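Local atomic coordinates of SM80.1 Vicilin (Solanum melongena, PDB entry 5VF5), a protein that probably serves as a 7S seed storage protein of the vicilin family, built from two cupin domains, and carries a bound copper ion in this crystal. Residues 227-232 against 242-247; 262-267 against 344-349. One frame throughout, in Å; residues are numbered along the deposited sequence. Where two conformers were deposited one is given.

Contact 1 of 2, residues 227-232 against 242-247; sequences FIEASP and DAAVAF
Ile228 and Phe247 face each other as an antiparallel hydrogen-bonded pair, and Ala230 and Val245 form a second one two residues along. The strand segments 227-230 and 243-247 run 4.6 Å apart with their directions 155° from each other. Ile228 N gives to Phe247 O at 3.0 Å, and Phe247 N answers to Ile228 O at 2.8 Å; Ala230 and Val245 exchange bonds in the same way. Between them sits the non-hydrogen-bonded pair Glu229 and Ala246, where the CA atoms close to 4.2 Å and CA-H...O contacts fill in, one of them from Glu229 CA to Val245 O.

The side chains of Glu229 and Ala246 project from one face of the sheet. There the Phe227 ring reaches over to the neighbouring strand and meets Ala246 CB obliquely with CE1 and CZ, each at 3.7 Å. Glu229 swings CG away from its own backbone N (chi1 171°); the extended chain runs past Ala244 CB, with CG 4.1 Å from that methyl, and its carboxylate is held by Arg266. On the other face lie Ile228, Ala230, Val245 and Phe247; Val245 and Phe247 pack on strands 69-77 and 100-103 of the other cupin domain. Ile228 O lies at the edge of the Phe247 ring, in its plane, 3.8 Å from CD1. Past the last bridge Pro232 rests its CD 3.3 Å from Ala243 O.

This is a beta hairpin of the second cupin domain, joined by an irregular loop. Backbone bonds carry it, and the buried Ala243 O, facing a proline without an N-H, has no hydrogen-bonding partner; Glu229 is probably kept ionised by its salt bridge to Arg266.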
loop_
_atom_site.group_PDB
_atom_site.type_symbol
_atom_site.label_atom_id
_atom_site.label_comp_id
_atom_site.label_asym_id
_atom_site.label_seq_id
_atom_site.Cartn_x
_atom_site.Cartn_y
_atom_site.Cartn_z
ATOM N N PHE A 227 7.913 14.085 -2.068
ATOM C CA PHE A 227 6.736 13.344 -2.501
ATOM C C PHE A 227 6.919 12.976 -3.959
ATOM O O PHE A 227 7.176 13.857 -4.783
ATOM C CB PHE A 227 5.502 14.218 -2.359
ATOM C CG PHE A 227 4.251 13.537 -2.766
ATOM C CD1 PHE A 227 3.533 12.785 -1.848
ATOM C CD2 PHE A 227 3.756 13.663 -4.052
ATOM C CE1 PHE A 227 2.370 12.146 -2.247
ATOM C CE2 PHE A 227 2.599 13.024 -4.447
ATOM C CZ PHE A 227 1.883 12.270 -3.527
ATOM N N ILE A 228 6.742 11.705 -4.299
ATOM C CA ILE A 228 6.565 11.354 -5.704
ATOM C C ILE A 228 5.536 10.278 -5.839
ATOM O O ILE A 228 5.277 9.519 -4.879
ATOM C CB ILE A 228 7.835 11.014 -6.428
ATOM C CG1 ILE A 228 7.669 11.125 -7.987
ATOM C CG2 ILE A 228 8.315 9.643 -5.984
ATOM C CD1 ILE A 228 8.953 10.953 -8.783
ATOM N N GLU A 229 4.874 10.297 -6.982
ATOM C CA GLU A 229 3.761 9.451 -7.199
ATOM C C GLU A 229 3.756 8.876 -8.587
ATOM O O GLU A 229 4.095 9.543 -9.563
ATOM C CB GLU A 229 2.537 10.317 -6.986
ATOM C CG GLU A 229 1.237 9.731 -7.345
ATOM C CD GLU A 229 0.141 10.712 -7.091
ATOM O OE1 GLU A 229 -0.309 10.714 -5.972
ATOM O OE2 GLU A 229 -0.258 11.456 -8.017
ATOM N N ALA A 230 3.340 7.622 -8.655
ATOM C CA ALA A 230 2.990 6.955 -9.878
ATOM C C ALA A 230 1.483 7.095 -10.055
ATOM O O ALA A 230 0.710 6.494 -9.305
ATOM C CB ALA A 230 3.409 5.493 -9.800
ATOM N N SER A 231 1.094 7.912 -11.033
ATOM C CA SER A 231 -0.298 8.232 -11.329
ATOM C C SER A 231 -0.786 7.429 -12.508
ATOM O O SER A 231 0.015 7.083 -13.405
ATOM C CB SER A 231 -0.449 9.709 -11.722
ATOM O OG SER A 231 0.131 9.968 -13.013
ATOM N N PRO A 232 -2.093 7.154 -12.563
ATOM C CA PRO A 232 -2.635 6.500 -13.755
ATOM C C PRO A 232 -2.556 7.365 -15.003
ATOM O O PRO A 232 -2.641 6.834 -16.094
ATOM C CB PRO A 232 -4.074 6.166 -13.357
ATOM C CG PRO A 232 -4.402 7.179 -12.310
ATOM C CD PRO A 232 -3.150 7.419 -11.578
ATOM N N ASP A 242 -7.741 2.535 -11.412
ATOM C CA ASP A 242 -7.767 3.964 -11.156
ATOM C C ASP A 242 -7.068 4.253 -9.840
ATOM O O ASP A 242 -7.581 4.956 -8.979
ATOM C CB ASP A 242 -9.174 4.545 -11.216
ATOM C CG ASP A 242 -9.174 6.047 -11.224
ATOM O OD1 ASP A 242 -8.134 6.649 -11.608
ATOM O OD2 ASP A 242 -10.203 6.635 -10.846
ATOM N N ALA A 243 -5.870 3.712 -9.734
ATOM C CA ALA A 243 -5.062 3.792 -8.523
ATOM C C ALA A 243 -3.764 4.554 -8.753
ATOM O O ALA A 243 -3.235 4.593 -9.864
ATOM C CB ALA A 243 -4.795 2.410 -7.965
ATOM N N ALA A 244 -3.225 5.109 -7.690
ATOM C CA ALA A 244 -1.910 5.685 -7.662
ATOM C C ALA A 244 -1.091 5.037 -6.577
ATOM O O ALA A 244 -1.644 4.503 -5.586
ATOM C CB ALA A 244 -1.980 7.161 -7.409
ATOM N N VAL A 245 0.218 5.159 -6.699
ATOM C CA VAL A 245 1.133 4.753 -5.637
ATOM C C VAL A 245 2.013 5.943 -5.310
ATOM O O VAL A 245 2.734 6.430 -6.181
ATOM C CB VAL A 245 2.010 3.535 -5.993
ATOM C CG1 VAL A 245 2.893 3.192 -4.827
ATOM C CG2 VAL A 245 1.144 2.389 -6.481
ATOM N N ALA A 246 1.945 6.410 -4.075
ATOM C CA ALA A 246 2.626 7.591 -3.639
ATOM C C ALA A 246 3.696 7.159 -2.626
ATOM O O ALA A 246 3.490 6.284 -1.774
ATOM C CB ALA A 246 1.676 8.589 -3.015
ATOM N N PHE A 247 4.822 7.843 -2.687
ATOM C CA PHE A 247 5.915 7.684 -1.754
ATOM C C PHE A 247 6.201 9.033 -1.099
ATOM O O PHE A 247 6.489 10.009 -1.800
ATOM C CB PHE A 247 7.158 7.224 -2.515
ATOM C CG PHE A 247 6.957 5.947 -3.286
ATOM C CD1 PHE A 247 6.424 5.954 -4.561
ATOM C CD2 PHE A 247 7.252 4.728 -2.683
ATOM C CE1 PHE A 247 6.258 4.770 -5.263
ATOM C CE2 PHE A 247 7.120 3.528 -3.384
ATOM C CZ PHE A 247 6.583 3.554 -4.671
#

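Contact 2 of 2, residues 262-267 against 344-349; sequences SRSTRV and INAMFN. With ACT (acetate ion), chain C.
Ser262 points its CB at the 344-349 segment; its OG lies 3.5 Å from Asn349 OD1, while that hydroxyl bonds to the backbone N of Arg350. Arg263 follows and uses both ends. Its backbone N gives a nearly straight bond (168°) to Asn349 OD1, in the plane of that carbonyl. Its side chain starts between the backbone N and the carbonyl carbon (chi1 62°), bends at chi3, and crosses that of Asn345 at about a right angle, the guanidinium and amide planes 63° apart; NE reaches Asn345 O at 3.2 Å from above the carbonyl plane. Water 2 ties Met347 O to Arg263 NH2, the latter weakly, and water 1 joins Arg263 O, Thr265 OG1 and Asn345 OD1.

Ser264 is the hub. Its N supplies a second bond to Asn349 OD1, 2.9 Å long and from well above the amide plane, so one oxygen gathers two successive N-H groups. Its OG donates to Ile344 O at 2.7 Å and accepts from Arg266 NE and NH2, lying in the plane of that guanidinium. Thr265 O takes Ile344 N at 2.9 Å. Arg266 folds back by bends at chi2 and chi3, and the side-on grip of NE and NH2 on Ser264 OG holds its guanidinium's rotation. Asn349 ND2 lies over one guanidinium face, 3.7 Å from NH2, and NH1, besides Glu229, binds an acetate probably taken from the crystallisation liquor. Val267 CG2 ends the walk 4.0 Å from Ile344 CD1.

Residues 346-349 make a type II turn in the loop between strands 337-344 and 351-353, and this loop closes over the bend that links strand 254-261 to strand 265-272. Val267 and Ile344 pack on strand 49-56, whereas Arg266 lies against Ala244 and Ala246 of strand 243-250.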
loop_
_atom_site.group_PDB
_atom_site.type_symbol
_atom_site.label_atom_id
_atom_site.label_comp_id
_atom_site.label_asym_id
_atom_site.label_seq_id
_atom_site.Cartn_x
_atom_site.Cartn_y
_atom_site.Cartn_z
ATOM N N SER A 262 -7.738 16.400 -3.796
ATOM C CA SER A 262 -8.978 16.855 -4.378
ATOM C C SER A 262 -10.046 15.792 -4.515
ATOM O O SER A 262 -11.203 16.062 -4.279
ATOM C CB SER A 262 -8.709 17.543 -5.722
ATOM O OG SER A 262 -8.268 16.627 -6.708
ATOM N N ARG A 263 -9.656 14.591 -4.946
ATOM C CA ARG A 263 -10.635 13.510 -5.154
ATOM C C ARG A 263 -10.245 12.124 -4.698
ATOM O O ARG A 263 -11.126 11.290 -4.533
ATOM C CB ARG A 263 -11.101 13.452 -6.580
ATOM C CG ARG A 263 -10.074 13.162 -7.566
ATOM C CD ARG A 263 -10.770 12.866 -8.925
ATOM N NE ARG A 263 -11.304 11.516 -9.091
ATOM C CZ ARG A 263 -12.575 11.112 -9.158
ATOM N NH1 ARG A 263 -13.612 11.940 -8.943
ATOM N NH2 ARG A 263 -12.827 9.823 -9.385
ATOM N N SER A 264 -8.956 11.899 -4.436
ATOM C CA SER A 264 -8.468 10.584 -4.158
ATOM C C SER A 264 -8.381 10.311 -2.675
ATOM O O SER A 264 -7.802 11.086 -1.947
ATOM C CB SER A 264 -7.113 10.379 -4.829
ATOM O OG SER A 264 -6.534 9.100 -4.557
ATOM N N THR A 265 -8.975 9.210 -2.259
ATOM C CA THR A 265 -8.790 8.702 -0.902
ATOM C C THR A 265 -7.468 7.944 -0.855
ATOM O O THR A 265 -7.123 7.211 -1.802
ATOM C CB THR A 265 -9.934 7.732 -0.545
ATOM O OG1 THR A 265 -11.158 8.454 -0.495
ATOM C CG2 THR A 265 -9.724 7.040 0.783
ATOM N N ARG A 266 -6.703 8.152 0.213
ATOM C CA ARG A 266 -5.381 7.549 0.362
ATOM C C ARG A 266 -5.341 6.553 1.476
ATOM O O ARG A 266 -5.880 6.799 2.540
ATOM C CB ARG A 266 -4.315 8.634 0.557
ATOM C CG ARG A 266 -4.287 9.663 -0.600
ATOM C CD ARG A 266 -3.369 9.143 -1.727
ATOM N NE ARG A 266 -3.863 9.386 -3.031
ATOM C CZ ARG A 266 -3.151 9.794 -4.037
ATOM N NH1 ARG A 266 -1.869 10.166 -3.860
ATOM N NH2 ARG A 266 -3.716 9.827 -5.205
ATOM N N VAL A 267 -4.734 5.403 1.204
ATOM C CA VAL A 267 -4.506 4.393 2.224
ATOM C C VAL A 267 -3.014 4.345 2.468
ATOM O O VAL A 267 -2.258 3.826 1.627
ATOM C CB VAL A 267 -5.054 3.011 1.812
ATOM C CG1 VAL A 267 -4.877 2.038 2.945
ATOM C CG2 VAL A 267 -6.532 3.077 1.425
ATOM N N ILE A 344 -6.911 5.800 -4.279
ATOM C CA ILE A 344 -8.099 5.232 -4.880
ATOM C C ILE A 344 -8.804 6.427 -5.563
ATOM O O ILE A 344 -8.712 7.564 -5.047
ATOM C CB ILE A 344 -8.937 4.544 -3.764
ATOM C CG1 ILE A 344 -8.125 3.298 -3.234
ATOM C CG2 ILE A 344 -10.316 4.152 -4.296
ATOM C CD1 ILE A 344 -8.646 2.732 -1.943
ATOM N N ASN A 345 -9.476 6.220 -6.708
ATOM C CA ASN A 345 -10.071 7.324 -7.470
ATOM C C ASN A 345 -8.963 8.327 -7.868
ATOM O O ASN A 345 -9.135 9.556 -7.718
ATOM C CB ASN A 345 -11.217 8.039 -6.715
ATOM C CG ASN A 345 -12.342 7.099 -6.332
ATOM O OD1 ASN A 345 -12.808 7.128 -5.154
ATOM N ND2 ASN A 345 -12.736 6.227 -7.258
ATOM N N ALA A 346 -7.841 7.806 -8.397
ATOM C CA ALA A 346 -6.653 8.629 -8.528
ATOM C C ALA A 346 -6.620 9.563 -9.755
ATOM O O ALA A 346 -6.051 10.657 -9.648
ATOM C CB ALA A 346 -5.421 7.762 -8.564
ATOM N N MET A 347 -7.213 9.165 -10.883
ATOM C CA MET A 347 -7.133 10.013 -12.042
ATOM C C MET A 347 -7.761 11.366 -11.710
ATOM O O MET A 347 -8.850 11.440 -11.118
ATOM C CB MET A 347 -7.874 9.431 -13.244
ATOM C CG MET A 347 -7.547 10.190 -14.495
ATOM S SD MET A 347 -6.014 9.624 -15.245
ATOM C CE MET A 347 -6.611 8.254 -16.168
ATOM N N PHE A 348 -7.066 12.417 -12.131
ATOM C CA PHE A 348 -7.494 13.814 -11.973
ATOM C C PHE A 348 -7.278 14.349 -10.547
ATOM O O PHE A 348 -7.599 15.516 -10.291
ATOM C CB PHE A 348 -8.952 14.053 -12.455
ATOM C CG PHE A 348 -9.242 13.449 -13.805
ATOM C CD1 PHE A 348 -8.474 13.802 -14.872
ATOM C CD2 PHE A 348 -10.229 12.475 -13.969
ATOM C CE1 PHE A 348 -8.696 13.253 -16.149
ATOM C CE2 PHE A 348 -10.467 11.908 -15.219
ATOM C CZ PHE A 348 -9.695 12.309 -16.313
ATOM N N ASN A 349 -6.742 13.517 -9.645
ATOM C CA ASN A 349 -6.432 14.006 -8.296
ATOM C C ASN A 349 -5.342 15.065 -8.313
ATOM O O ASN A 349 -4.321 14.921 -9.017
ATOM C CB ASN A 349 -5.975 12.889 -7.387
ATOM C CG ASN A 349 -5.813 13.361 -5.935
ATOM O OD1 ASN A 349 -6.806 13.729 -5.274
ATOM N ND2 ASN A 349 -4.549 13.381 -5.439
HETATM C C ACT C . -0.950 11.319 -0.037
HETATM O O ACT C . -0.856 11.094 -1.282
HETATM O OXT ACT C . -1.743 12.189 0.389
HETATM C CH3 ACT C . -0.107 10.598 0.987
HETATM O O HOH W 1 -12.028 9.083 -3.078
HETATM O O HOH W 2 -10.615 9.176 -10.925
HETATM O O HOH W 3 -3.033 11.142 -7.286
#

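Overall arrangement
Both contacts reach the same antiparallel sheet of the second cupin domain, contact 2 only where strand 265-272 begins and strand 337-344 ends; their centres are about 9 Å apart, and both are partly buried. Contact 1 is the more covered, a strand pair held by regular backbone bonds and apolar contacts. Contact 2 lies where strands give way to loops and reaches the surface at Arg263 and Phe348, so side-chain amides, guanidinium groups and waters take over. Strand 337-344 lies between 243-250 and 265-272 in the sheet. The two contacts meet directly: Glu229 OE1 and Arg266 NH1 form a salt bridge of 2.7 Å, and Asp242 OD1 receives a probable hydrogen bond from Met347 N.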